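Long-range contacts in ABC transporter substrate binding protein (Ribose) (PDB 4WT7), which binds the sugar alcohol D-allitol between its two lobes and probably serves as the carbohydrate-capturing component of an ABC importer: residues G36-G41 against A79-L84; H44-Q49 against G249-P254; A272-E277 against Y300-L305. All blocks are in the same frame, centred on the assembly; numbering follows the deposited sequence.

Interaction 1 lies inside one lobe, where strand 34-39 of the parallel sheet meets helix 74-87; it is a buried contact, mostly leucine methyls against a strand face with an amide hydrogen bond, from Gln80 to Ser38, at its end. Interaction 2 spans the cleft: the start of helix 45-60, which follows that strand, faces the loop after strand 246-249 of the other lobe; the two sides grip D-allitol directly, and a water also bonds to both of them. Interaction 3, partly buried like interaction 2, joins two chain crossings between the lobes, largely by backbone hydrogen bonds. Interactions 2 and 3 touch each other and share the ligand, with Gln273 of 272-277 reaching Asp251 of 249-254, whereas interactions 1 and 3 do not meet.

Interaction 1 of 3, residues G36-G41 against A79-L84; sequences GISTAG and AQLQTL
Ser38 meets three side chains of helix 74-87, each from a different position along it. Gln80 comes with its polar end: CG stands between the backbone N and the carbonyl carbon (chi1 73°), and the chain then runs out extended until NE2 lies 3.0 Å from Ser38 OG. The bond is nearly straight, 166° at the hydrogen, and the hydroxyl oxygen sits close to the plane of the amide. The same NE2 makes a weak second bond to Thr39 O at 3.3 Å, so the amide bridges a side chain and the backbone at the end of the strand. Ser38 OG is also hydrogen-bonded to Gln94 of the adjoining strand, which gives this buried hydroxyl two polar partners.

The other two side chains bring apolar ends. Leu81 CD2 lies 3.8 Å from Ser38 OG, and Leu84 CD1 comes within 3.9 Å of Ser38 CB. Leu84 also spreads over the backbone of Gly36, its CD2 4.0 Å from Gly36 CA. With no side chain at Gly36, the leucine can settle directly on the strand.

Strand and helix run almost antiparallel, as in the alternating beta-alpha layers of this lobe. Leu81 continues onto helix 99-111 and Leu84 onto strands 64-69 and 91-95, while Ile37 and Thr39 turn away to pack against helix 45-60.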
loop_
_atom_site.group_PDB
_atom_site.type_symbol
_atom_site.label_atom_id
_atom_site.label_comp_id
_atom_site.label_asym_id
_atom_site.label_seq_id
_atom_site.Cartn_x
_atom_site.Cartn_y
_atom_site.Cartn_z
ATOM N N GLY A 36 14.442 -7.631 14.367
ATOM C CA GLY A 36 14.089 -6.223 14.342
ATOM C C GLY A 36 12.894 -6.046 13.416
ATOM O O GLY A 36 12.932 -6.499 12.277
ATOM N N ILE A 37 11.833 -5.392 13.889
ATOM C CA ILE A 37 10.683 -5.139 13.019
ATOM C C ILE A 37 10.388 -3.664 12.985
ATOM O O ILE A 37 9.937 -3.117 13.976
ATOM C CB ILE A 37 9.426 -5.873 13.538
ATOM C CG1 ILE A 37 9.646 -7.383 13.526
ATOM C CG2 ILE A 37 8.173 -5.538 12.687
ATOM C CD1 ILE A 37 8.612 -8.092 14.300
ATOM N N SER A 38 10.638 -3.026 11.851
ATOM C CA SER A 38 10.537 -1.565 11.705
ATOM C C SER A 38 9.494 -1.187 10.665
ATOM O O SER A 38 9.571 -1.638 9.529
ATOM C CB SER A 38 11.891 -0.973 11.271
ATOM O OG SER A 38 11.815 0.423 10.966
ATOM N N THR A 39 8.515 -0.354 11.054
ATOM C CA THR A 39 7.486 0.106 10.120
ATOM C C THR A 39 7.523 1.631 10.011
ATOM O O THR A 39 7.813 2.305 10.991
ATOM C CB THR A 39 6.079 -0.356 10.550
ATOM O OG1 THR A 39 5.125 0.026 9.562
ATOM C CG2 THR A 39 5.653 0.221 11.861
ATOM N N ALA A 40 7.245 2.171 8.820
ATOM C CA ALA A 40 7.133 3.617 8.668
ATOM C C ALA A 40 5.989 4.164 9.565
ATOM O O ALA A 40 6.096 5.256 10.107
ATOM C CB ALA A 40 6.890 3.989 7.227
ATOM N N GLY A 41 4.894 3.413 9.702
ATOM C CA GLY A 41 3.802 3.817 10.597
ATOM C C GLY A 41 2.828 2.685 10.851
ATOM O O GLY A 41 3.028 1.580 10.349
ATOM N N ALA A 79 16.100 7.027 12.737
ATOM C CA ALA A 79 16.715 6.909 14.042
ATOM C C ALA A 79 16.472 5.532 14.619
ATOM O O ALA A 79 17.338 4.990 15.299
ATOM C CB ALA A 79 16.216 7.984 14.984
ATOM N N GLN A 80 15.293 4.965 14.377
ATOM C CA GLN A 80 15.004 3.618 14.881
ATOM C C GLN A 80 15.749 2.523 14.112
ATOM O O GLN A 80 16.134 1.493 14.690
ATOM C CB GLN A 80 13.494 3.366 14.935
ATOM C CG GLN A 80 12.792 3.160 13.554
ATOM C CD GLN A 80 11.281 3.169 13.681
ATOM O OE1 GLN A 80 10.759 3.839 14.540
ATOM N NE2 GLN A 80 10.581 2.427 12.821
ATOM N N LEU A 81 15.962 2.701 12.818
ATOM C CA LEU A 81 16.814 1.742 12.096
ATOM C C LEU A 81 18.247 1.763 12.599
ATOM O O LEU A 81 18.903 0.714 12.675
ATOM C CB LEU A 81 16.773 1.981 10.601
ATOM C CG LEU A 81 15.434 1.603 9.973
ATOM C CD1 LEU A 81 15.257 2.311 8.652
ATOM C CD2 LEU A 81 15.372 0.095 9.806
ATOM N N GLN A 82 18.755 2.943 12.933
ATOM C CA GLN A 82 20.110 3.035 13.448
ATOM C C GLN A 82 20.222 2.275 14.741
ATOM O O GLN A 82 21.163 1.529 14.954
ATOM C CB GLN A 82 20.508 4.490 13.656
ATOM C CG GLN A 82 20.883 5.100 12.353
ATOM C CD GLN A 82 20.925 6.621 12.373
ATOM O OE1 GLN A 82 20.396 7.284 13.277
ATOM N NE2 GLN A 82 21.545 7.177 11.350
ATOM N N THR A 83 19.216 2.422 15.581
ATOM C CA THR A 83 19.231 1.735 16.842
ATOM C C THR A 83 19.119 0.217 16.617
ATOM O O THR A 83 19.808 -0.533 17.283
ATOM C CB THR A 83 18.084 2.181 17.766
ATOM O OG1 THR A 83 18.278 3.553 18.160
ATOM C CG2 THR A 83 18.006 1.273 18.976
ATOM N N LEU A 84 18.234 -0.228 15.725
ATOM C CA LEU A 84 18.157 -1.665 15.426
ATOM C C LEU A 84 19.517 -2.183 14.940
ATOM O O LEU A 84 19.945 -3.285 15.300
ATOM C CB LEU A 84 17.102 -1.952 14.382
ATOM C CG LEU A 84 15.646 -1.881 14.835
ATOM C CD1 LEU A 84 14.727 -2.193 13.625
ATOM C CD2 LEU A 84 15.379 -2.821 16.013
#

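Interaction 2 of 3, residues H44-Q49 against G249-P254; sequences HFFDLQ and GVDGSP. With X9X (D-allitol), chain C.
Phe45, Asp251 and Phe46 carry most of this contact across the cleft of a two-lobed periplasmic binding protein fold, where the first turn of helix 45-60 in one lobe faces a loop of the other. Phe45 lies nearest Pro254. The proline's CD sits over one face of the ring in a CH-pi contact, 3.6 Å from the centroid, and CG of Gln49 covers the opposite face. Further round, the ring reaches the backbone of Gly252 and Ser253, with its CE2 3.7 Å from Gly252 O.

Phe46 turns the other way, into the ligand pocket. Its CG is anti to the backbone N (chi1 180°), which brings one ring face against D-allitol: CZ comes 3.2 Å from OAB, while CD1 lies along the ligand carbons CAJ and CAL. Asp251 grips the polyol from the opposite lobe with both carboxylate oxygens. OD1 accepts from OAD at 2.7 Å and OD2 from OAF at 2.6 Å, and OAF also receives the NE2 hydrogen of His44 at 2.8 Å in a nearly straight bond.

One hydroxyl therefore ties the two lobes together, and a water repeats the link. It accepts from Phe46 N and donates to Ser253 OG, which is also bonded to Asp227, and to Asp251 OD2 at 2.8 Å.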
loop_
_atom_site.group_PDB
_atom_site.type_symbol
_atom_site.label_atom_id
_atom_site.label_comp_id
_atom_site.label_asym_id
_atom_site.label_seq_id
_atom_site.Cartn_x
_atom_site.Cartn_y
_atom_site.Cartn_z
ATOM N N HIS A 44 -3.092 3.324 9.664
ATOM C CA HIS A 44 -4.284 2.805 9.001
ATOM C C HIS A 44 -4.172 1.322 8.728
ATOM O O HIS A 44 -3.159 0.707 9.030
ATOM C CB HIS A 44 -4.542 3.540 7.692
ATOM C CG HIS A 44 -3.464 3.362 6.676
ATOM N ND1 HIS A 44 -2.297 4.101 6.701
ATOM C CD2 HIS A 44 -3.374 2.571 5.584
ATOM C CE1 HIS A 44 -1.531 3.749 5.680
ATOM N NE2 HIS A 44 -2.171 2.832 4.982
ATOM N N PHE A 45 -5.209 0.781 8.103
ATOM C CA PHE A 45 -5.467 -0.664 8.060
ATOM C C PHE A 45 -4.298 -1.492 7.567
ATOM O O PHE A 45 -3.859 -2.413 8.251
ATOM C CB PHE A 45 -6.675 -0.930 7.166
ATOM C CG PHE A 45 -6.940 -2.369 6.918
ATOM C CD1 PHE A 45 -7.511 -3.168 7.909
ATOM C CD2 PHE A 45 -6.651 -2.929 5.686
ATOM C CE1 PHE A 45 -7.783 -4.512 7.650
ATOM C CE2 PHE A 45 -6.920 -4.260 5.428
ATOM C CZ PHE A 45 -7.472 -5.055 6.408
ATOM N N PHE A 46 -3.792 -1.180 6.385
ATOM C CA PHE A 46 -2.772 -2.021 5.789
ATOM C C PHE A 46 -1.549 -2.089 6.721
ATOM O O PHE A 46 -1.037 -3.190 7.050
ATOM C CB PHE A 46 -2.385 -1.494 4.414
ATOM C CG PHE A 46 -1.327 -2.303 3.737
ATOM C CD1 PHE A 46 0.007 -2.068 3.991
ATOM C CD2 PHE A 46 -1.668 -3.293 2.837
ATOM C CE1 PHE A 46 0.982 -2.805 3.368
ATOM C CE2 PHE A 46 -0.696 -4.043 2.205
ATOM C CZ PHE A 46 0.632 -3.804 2.476
ATOM N N ASP A 47 -1.104 -0.925 7.178
ATOM C CA ASP A 47 0.139 -0.840 7.917
ATOM C C ASP A 47 0.051 -1.524 9.271
ATOM O O ASP A 47 0.960 -2.246 9.655
ATOM C CB ASP A 47 0.551 0.621 8.124
ATOM C CG ASP A 47 0.722 1.379 6.834
ATOM O OD1 ASP A 47 0.412 0.858 5.735
ATOM O OD2 ASP A 47 1.170 2.541 6.924
ATOM N N LEU A 48 -1.028 -1.250 10.006
ATOM C CA LEU A 48 -1.264 -1.871 11.299
ATOM C C LEU A 48 -1.312 -3.401 11.176
ATOM O O LEU A 48 -0.669 -4.107 11.926
ATOM C CB LEU A 48 -2.589 -1.360 11.910
ATOM C CG LEU A 48 -2.854 -1.882 13.317
ATOM C CD1 LEU A 48 -1.681 -1.629 14.213
ATOM C CD2 LEU A 48 -4.125 -1.267 13.918
ATOM N N GLN A 49 -2.067 -3.894 10.209
ATOM C CA GLN A 49 -2.192 -5.344 9.978
ATOM C C GLN A 49 -0.856 -6.080 9.702
ATOM O O GLN A 49 -0.552 -7.123 10.277
ATOM C CB GLN A 49 -3.108 -5.556 8.795
ATOM C CG GLN A 49 -4.548 -5.180 9.057
ATOM C CD GLN A 49 -5.249 -6.248 9.863
ATOM O OE1 GLN A 49 -5.327 -7.425 9.452
ATOM N NE2 GLN A 49 -5.699 -5.869 11.040
ATOM N N GLY A 249 -9.233 2.618 -5.861
ATOM C CA GLY A 249 -8.104 2.481 -4.960
ATOM C C GLY A 249 -7.648 1.057 -4.649
ATOM O O GLY A 249 -8.093 0.069 -5.257
ATOM N N VAL A 250 -6.750 0.971 -3.672
ATOM C CA VAL A 250 -6.120 -0.279 -3.322
ATOM C C VAL A 250 -5.989 -0.417 -1.811
ATOM O O VAL A 250 -5.860 0.589 -1.104
ATOM C CB VAL A 250 -4.692 -0.313 -3.953
ATOM C CG1 VAL A 250 -3.989 -1.602 -3.638
ATOM C CG2 VAL A 250 -4.766 -0.067 -5.435
ATOM N N ASP A 251 -6.023 -1.677 -1.359
ATOM C CA ASP A 251 -5.771 -2.152 0.014
ATOM C C ASP A 251 -6.934 -3.042 0.516
ATOM O O ASP A 251 -6.710 -4.018 1.238
ATOM C CB ASP A 251 -5.535 -1.022 1.023
ATOM C CG ASP A 251 -4.156 -0.413 0.917
ATOM O OD1 ASP A 251 -3.417 -0.808 0.000
ATOM O OD2 ASP A 251 -3.848 0.500 1.737
ATOM N N GLY A 252 -8.166 -2.694 0.121
ATOM C CA GLY A 252 -9.345 -3.317 0.701
ATOM C C GLY A 252 -9.463 -3.118 2.207
ATOM O O GLY A 252 -9.701 -4.066 2.957
ATOM N N SER A 253 -9.277 -1.893 2.671
ATOM C CA SER A 253 -9.615 -1.590 4.056
ATOM C C SER A 253 -11.121 -1.839 4.192
ATOM O O SER A 253 -11.864 -1.578 3.272
ATOM C CB SER A 253 -9.253 -0.137 4.417
ATOM O OG SER A 253 -7.967 0.194 3.935
ATOM N N PRO A 254 -11.560 -2.371 5.335
ATOM C CA PRO A 254 -12.981 -2.733 5.494
ATOM C C PRO A 254 -13.919 -1.557 5.286
ATOM O O PRO A 254 -14.961 -1.695 4.644
ATOM C CB PRO A 254 -13.077 -3.199 6.947
ATOM C CG PRO A 254 -11.698 -3.630 7.308
ATOM C CD PRO A 254 -10.741 -2.796 6.486
HETATM O OAA X9X C . 2.578 4.235 1.369
HETATM C CAG X9X C . 1.212 4.390 1.512
HETATM C CAI X9X C . 0.336 3.195 1.323
HETATM O OAC X9X C . 0.262 2.804 -0.027
HETATM C CAK X9X C . 0.715 2.088 2.264
HETATM O OAE X9X C . 0.721 2.656 3.516
HETATM C CAL X9X C . -0.346 0.986 2.299
HETATM O OAF X9X C . -1.594 1.495 2.617
HETATM C CAJ X9X C . -0.418 0.063 1.099
HETATM O OAD X9X C . -1.137 0.580 0.033
HETATM C CAH X9X C . 0.906 -0.489 0.613
HETATM O OAB X9X C . 0.843 -1.758 -0.001
HETATM O O HOH W 1 -5.243 0.347 4.180
#

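Interaction 3 of 3, residues A272-E277 against Y300-L305; sequences AQQPAE and YVPALL. With X9X (D-allitol), chain C.
Ala272 and Leu304 form an antiparallel, hydrogen-bonded pair, joined by two backbone bonds of 2.8 Å each, Ala272 N to Leu304 O and Leu304 N to Ala272 O. The second is the straighter, 163° at the hydrogen, and lies in the plane of the Ala272 carbonyl; in the first, the donor stands well above the plane of the carbonyl it uses. Both side chains of the pair fall on the same face of the sheet, where helix 311-318 covers them with Val314 and Leu318.

Beyond the pair the two chains part, and Gln274 takes over the contact. Its CG is anti to the carbonyl carbon (chi1 -57°) and the chain stays extended, carrying NE2 to Pro302 O at 2.9 Å. The bond is almost perfectly straight, and the acceptor lies in the plane of the amide, although the nitrogen approaches from above the carbonyl plane of Pro302. On its way the glutamine crosses Val301, whose CG1 is 3.9 Å from Gln274 CB. Glu277 brings its CB to the same methyl at 4.2 Å, while its carboxylate pairs with Arg280.

A water fills in next to the glutamine, accepting from Gln274 N and donating to Pro302 O at 2.9 Å. Gln273 points away from this seam into the cleft. Its NE2 gives a hydrogen to D-allitol OAB at 2.9 Å and another to Asp251, while its OE1 is held by Ser132.

Strand 298-300 belongs to one sheet and 304-307 to the other, so 300-305 is a crossing between lobes, as 272-277 is between strand 267-272 and helix 275-290. Because the bonding rests largely on main-chain atoms, with Pro302 O gripped twice, the two crossings are tied side by side, consistent with a shared hinge next to the ligand.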
loop_
_atom_site.group_PDB
_atom_site.type_symbol
_atom_site.label_atom_id
_atom_site.label_comp_id
_atom_site.label_asym_id
_atom_site.label_seq_id
_atom_site.Cartn_x
_atom_site.Cartn_y
_atom_site.Cartn_z
ATOM N N ALA A 272 -8.212 -5.377 -3.139
ATOM C CA ALA A 272 -7.896 -5.800 -1.791
ATOM C C ALA A 272 -6.531 -6.468 -1.774
ATOM O O ALA A 272 -6.210 -7.317 -2.640
ATOM C CB ALA A 272 -8.939 -6.724 -1.261
ATOM N N GLN A 273 -5.756 -6.064 -0.787
ATOM C CA GLN A 273 -4.520 -6.738 -0.429
ATOM C C GLN A 273 -4.704 -7.581 0.806
ATOM O O GLN A 273 -5.782 -7.575 1.429
ATOM C CB GLN A 273 -3.454 -5.697 -0.141
ATOM C CG GLN A 273 -3.074 -4.905 -1.346
ATOM C CD GLN A 273 -1.706 -4.219 -1.184
ATOM O OE1 GLN A 273 -0.674 -4.821 -1.449
ATOM N NE2 GLN A 273 -1.712 -2.981 -0.714
ATOM N N GLN A 274 -3.634 -8.288 1.170
ATOM C CA GLN A 274 -3.626 -9.214 2.303
ATOM C C GLN A 274 -2.438 -8.883 3.220
ATOM O O GLN A 274 -1.418 -9.592 3.227
ATOM C CB GLN A 274 -3.520 -10.636 1.794
ATOM C CG GLN A 274 -4.633 -11.008 0.831
ATOM C CD GLN A 274 -4.732 -12.526 0.589
ATOM O OE1 GLN A 274 -5.242 -13.264 1.443
ATOM N NE2 GLN A 274 -4.293 -12.988 -0.590
ATOM N N PRO A 275 -2.556 -7.788 3.966
ATOM C CA PRO A 275 -1.439 -7.317 4.788
ATOM C C PRO A 275 -1.065 -8.289 5.914
ATOM O O PRO A 275 0.117 -8.496 6.192
ATOM C CB PRO A 275 -1.938 -5.969 5.316
ATOM C CG PRO A 275 -3.476 -6.004 5.103
ATOM C CD PRO A 275 -3.617 -6.767 3.841
ATOM N N ALA A 276 -2.030 -8.905 6.563
ATOM C CA ALA A 276 -1.629 -9.866 7.582
ATOM C C ALA A 276 -0.819 -11.014 6.923
ATOM O O ALA A 276 0.233 -11.414 7.438
ATOM C CB ALA A 276 -2.818 -10.361 8.363
ATOM N N GLU A 277 -1.272 -11.493 5.767
ATOM C CA GLU A 277 -0.508 -12.520 5.051
ATOM C C GLU A 277 0.884 -12.032 4.657
ATOM O O GLU A 277 1.854 -12.753 4.798
ATOM C CB GLU A 277 -1.230 -13.032 3.806
ATOM C CG GLU A 277 -2.420 -13.914 4.099
ATOM C CD GLU A 277 -2.041 -15.188 4.844
ATOM O OE1 GLU A 277 -0.905 -15.680 4.643
ATOM O OE2 GLU A 277 -2.880 -15.663 5.656
ATOM N N TYR A 300 5.358 -12.725 -3.926
ATOM C CA TYR A 300 4.092 -12.048 -4.184
ATOM C C TYR A 300 2.943 -12.717 -3.510
ATOM O O TYR A 300 2.794 -13.927 -3.567
ATOM C CB TYR A 300 3.828 -11.941 -5.693
ATOM C CG TYR A 300 4.957 -11.206 -6.407
ATOM C CD1 TYR A 300 5.178 -9.863 -6.181
ATOM C CD2 TYR A 300 5.805 -11.868 -7.287
ATOM C CE1 TYR A 300 6.211 -9.192 -6.810
ATOM C CE2 TYR A 300 6.834 -11.213 -7.921
ATOM C CZ TYR A 300 7.035 -9.877 -7.685
ATOM O OH TYR A 300 8.057 -9.197 -8.298
ATOM N N VAL A 301 2.136 -11.915 -2.848
ATOM C CA VAL A 301 0.934 -12.406 -2.208
ATOM C C VAL A 301 -0.251 -11.935 -3.032
ATOM O O VAL A 301 -0.323 -10.750 -3.384
ATOM C CB VAL A 301 0.775 -11.852 -0.809
ATOM C CG1 VAL A 301 -0.634 -12.218 -0.277
ATOM C CG2 VAL A 301 1.861 -12.394 0.087
ATOM N N PRO A 302 -1.185 -12.852 -3.340
ATOM C CA PRO A 302 -2.244 -12.482 -4.262
ATOM C C PRO A 302 -3.077 -11.309 -3.730
ATOM O O PRO A 302 -3.186 -11.114 -2.519
ATOM C CB PRO A 302 -3.074 -13.766 -4.374
ATOM C CG PRO A 302 -2.054 -14.878 -4.129
ATOM C CD PRO A 302 -1.167 -14.297 -3.052
ATOM N N ALA A 303 -3.651 -10.553 -4.659
ATOM C CA ALA A 303 -4.557 -9.432 -4.357
ATOM C C ALA A 303 -5.852 -9.667 -5.089
ATOM O O ALA A 303 -5.856 -10.352 -6.084
ATOM C CB ALA A 303 -3.967 -8.133 -4.821
ATOM N N LEU A 304 -6.941 -9.062 -4.636
ATOM C CA LEU A 304 -8.256 -9.349 -5.219
ATOM C C LEU A 304 -9.033 -8.087 -5.597
ATOM O O LEU A 304 -9.429 -7.324 -4.725
ATOM C CB LEU A 304 -9.107 -10.149 -4.210
ATOM C CG LEU A 304 -8.451 -11.341 -3.535
ATOM C CD1 LEU A 304 -9.072 -11.646 -2.141
ATOM C CD2 LEU A 304 -8.645 -12.520 -4.490
ATOM N N LEU A 305 -9.271 -7.871 -6.887
ATOM C CA LEU A 305 -10.013 -6.696 -7.303
ATOM C C LEU A 305 -11.482 -6.830 -6.872
ATOM O O LEU A 305 -12.194 -7.733 -7.311
ATOM C CB LEU A 305 -9.941 -6.482 -8.814
ATOM C CG LEU A 305 -10.529 -5.116 -9.160
ATOM C CD1 LEU A 305 -9.826 -4.467 -10.352
ATOM C CD2 LEU A 305 -12.005 -5.247 -9.439
HETATM O OAA X9X C . 2.578 4.235 1.369
HETATM C CAG X9X C . 1.212 4.390 1.512
HETATM C CAI X9X C . 0.336 3.195 1.323
HETATM O OAC X9X C . 0.262 2.804 -0.027
HETATM C CAK X9X C . 0.715 2.088 2.264
HETATM O OAE X9X C . 0.721 2.656 3.516
HETATM C CAL X9X C . -0.346 0.986 2.299
HETATM O OAF X9X C . -1.594 1.495 2.617
HETATM C CAJ X9X C . -0.418 0.063 1.099
HETATM O OAD X9X C . -1.137 0.580 0.033
HETATM C CAH X9X C . 0.906 -0.489 0.613
HETATM O OAB X9X C . 0.843 -1.758 -0.001
HETATM O O HOH W 2 -1.963 -8.939 -1.141
#